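Local atomic coordinates of acetyl-CoA C-acetyltransferase (Syntrophomonas wolfei subsp. wolfei, PDB entry 7N7Z), a protein that probably catalyses the reversible, thiolase-type condensation of two acetyl-CoA molecules into acetoacetyl-CoA and free CoA. Residues Ser94-Thr99 / Arg366-Met371. Residues are numbered along the deposited sequence; the frame is centred on the assembly and turned at random.
Sequences SGMRAT and RIIVSM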
loop_
_atom_site.group_PDB
_atom_site.type_symbol
_atom_site.label_atom_id
_atom_site.label_comp_id
_atom_site.label_asym_id
_atom_site.label_seq_id
_atom_site.Cartn_x
_atom_site.Cartn_y
_atom_site.Cartn_z
ATOM N N SER B 94 23.442 18.092 0.176
ATOM C CA SER B 94 23.884 16.849 0.796
ATOM C C SER B 94 25.313 16.509 0.386
ATOM O O SER B 94 26.168 16.231 1.233
ATOM C CB SER B 94 22.929 15.720 0.411
ATOM O OG SER B 94 21.812 15.681 1.278
ATOM N N GLY B 95 25.588 16.537 -0.919
ATOM C CA GLY B 95 26.918 16.200 -1.395
ATOM C C GLY B 95 27.984 17.168 -0.924
ATOM O O GLY B 95 29.140 16.780 -0.736
ATOM N N MET B 96 27.616 18.435 -0.722
ATOM C CA MET B 96 28.576 19.429 -0.256
ATOM C C MET B 96 28.814 19.321 1.247
ATOM O O MET B 96 29.900 19.673 1.723
ATOM C CB MET B 96 28.084 20.831 -0.635
ATOM C CG MET B 96 28.978 21.969 -0.151
ATOM S SD MET B 96 29.014 23.486 -1.151
ATOM C CE MET B 96 29.152 22.859 -2.824
ATOM N N ARG B 97 27.826 18.830 2.005
ATOM C CA ARG B 97 28.028 18.598 3.433
ATOM C C ARG B 97 28.812 17.315 3.679
ATOM O O ARG B 97 29.645 17.261 4.591
ATOM C CB ARG B 97 26.683 18.545 4.164
ATOM C CG ARG B 97 26.796 18.565 5.692
ATOM C CD ARG B 97 27.414 19.867 6.204
ATOM N NE ARG B 97 27.656 19.846 7.643
ATOM C CZ ARG B 97 26.815 20.314 8.559
ATOM N NH1 ARG B 97 25.641 20.825 8.226
ATOM N NH2 ARG B 97 27.164 20.269 9.842
ATOM N N ALA B 98 28.553 16.271 2.887
ATOM C CA ALA B 98 29.404 15.087 2.932
ATOM C C ALA B 98 30.856 15.458 2.668
ATOM O O ALA B 98 31.770 14.931 3.313
ATOM C CB ALA B 98 28.924 14.052 1.915
ATOM N N THR B 99 31.084 16.371 1.722
ATOM C CA THR B 99 32.438 16.831 1.442
ATOM C C THR B 99 33.054 17.496 2.665
ATOM O O THR B 99 34.217 17.244 2.999
ATOM C CB THR B 99 32.424 17.795 0.256
ATOM O OG1 THR B 99 31.989 17.099 -0.920
ATOM C CG2 THR B 99 33.808 18.380 0.015
ATOM N N ARG B 366 27.996 17.314 -7.344
ATOM C CA ARG B 366 28.050 17.403 -8.798
ATOM C C ARG B 366 28.677 18.719 -9.241
ATOM O O ARG B 366 29.584 18.738 -10.081
ATOM C CB ARG B 366 26.643 17.259 -9.383
ATOM C CG ARG B 366 26.602 16.692 -10.796
ATOM C CD ARG B 366 26.839 17.769 -11.848
ATOM N NE ARG B 366 25.762 18.754 -11.873
ATOM C CZ ARG B 366 25.880 19.990 -12.339
ATOM N NH1 ARG B 366 27.022 20.437 -12.836
ATOM N NH2 ARG B 366 24.825 20.799 -12.305
ATOM N N ILE B 367 28.205 19.835 -8.681
ATOM C CA ILE B 367 28.687 21.137 -9.116
ATOM C C ILE B 367 30.131 21.371 -8.695
ATOM O O ILE B 367 30.830 22.173 -9.324
ATOM C CB ILE B 367 27.765 22.253 -8.587
ATOM C CG1 ILE B 367 27.741 22.276 -7.058
ATOM C CG2 ILE B 367 26.350 22.067 -9.129
ATOM C CD1 ILE B 367 27.065 23.511 -6.492
ATOM N N ILE B 368 30.604 20.693 -7.648
ATOM C CA ILE B 368 32.027 20.745 -7.330
ATOM C C ILE B 368 32.826 20.009 -8.398
ATOM O O ILE B 368 33.864 20.493 -8.862
ATOM C CB ILE B 368 32.292 20.160 -5.932
ATOM C CG1 ILE B 368 31.698 21.050 -4.842
ATOM C CG2 ILE B 368 33.781 20.001 -5.697
ATOM C CD1 ILE B 368 31.504 20.323 -3.531
ATOM N N VAL B 369 32.352 18.828 -8.805
ATOM C CA VAL B 369 33.019 18.079 -9.867
ATOM C C VAL B 369 33.057 18.904 -11.147
ATOM O O VAL B 369 34.107 19.048 -11.785
ATOM C CB VAL B 369 32.313 16.729 -10.091
ATOM C CG1 VAL B 369 32.802 16.078 -11.378
ATOM C CG2 VAL B 369 32.531 15.806 -8.903
ATOM N N SER B 370 31.908 19.454 -11.546
ATOM C CA SER B 370 31.854 20.241 -12.773
ATOM C C SER B 370 32.693 21.505 -12.653
ATOM O O SER B 370 33.350 21.913 -13.618
ATOM C CB SER B 370 30.404 20.588 -13.106
ATOM O OG SER B 370 29.674 19.425 -13.448
ATOM N N MET B 371 32.689 22.136 -11.477
ATOM C CA MET B 371 33.517 23.317 -11.267
ATOM C C MET B 371 34.974 23.022 -11.601
ATOM O O MET B 371 35.598 23.736 -12.394
ATOM C CB MET B 371 33.385 23.799 -9.820
ATOM C CG MET B 371 34.228 25.027 -9.484
ATOM S SD MET B 371 34.532 25.191 -7.714
ATOM C CE MET B 371 35.753 23.906 -7.482
#
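The methyl end of M96 presses against I368 in the tight part of the contact: CE of M96 lies 3.5 Å from CD1 and 3.7 Å from CG1 of I368. M96 leaves helix 94-107 with CG anti to the backbone N (chi1 178°), and a bend at chi3 (-45°) brings the methyl to the isoleucine. A long, flexible thioether suits this place because the axes of the two short segments come no closer than 9.9 Å, with their N-to-C directions 76° apart. I368, whose CB points toward the other helix, answers with its extended ethyl branch.

Looser packing surrounds this point. CD1 of I367 stands 4.3 Å from CE of M96, while OG1 of T99 passes CD1 of I368 at 4.2 Å without bonding. That OG1 turns back to its own helix and donates to O of G95 at 2.9 Å, sharing this acceptor with N of T99; threonine can thus sit in an apolar setting. Replacing T99 with an alanine would probably cost G95 O its second donor and open a small gap beside CD1 of I368.

All four touching residues are buried, so no side opens to solvent: A385 touches M96, I367 and I368, and W399 touches T99. The contact joins the N- and C-terminal thiolase halves in the central helical layer of the five-layered thiolase fold; the I367 side chain lies about 7 Å from that of H358 and about 9 Å from that of C92, both predicted to be catalytic. With no hydrogen bond or salt bridge between the segments, the helices meet here through apolar fit.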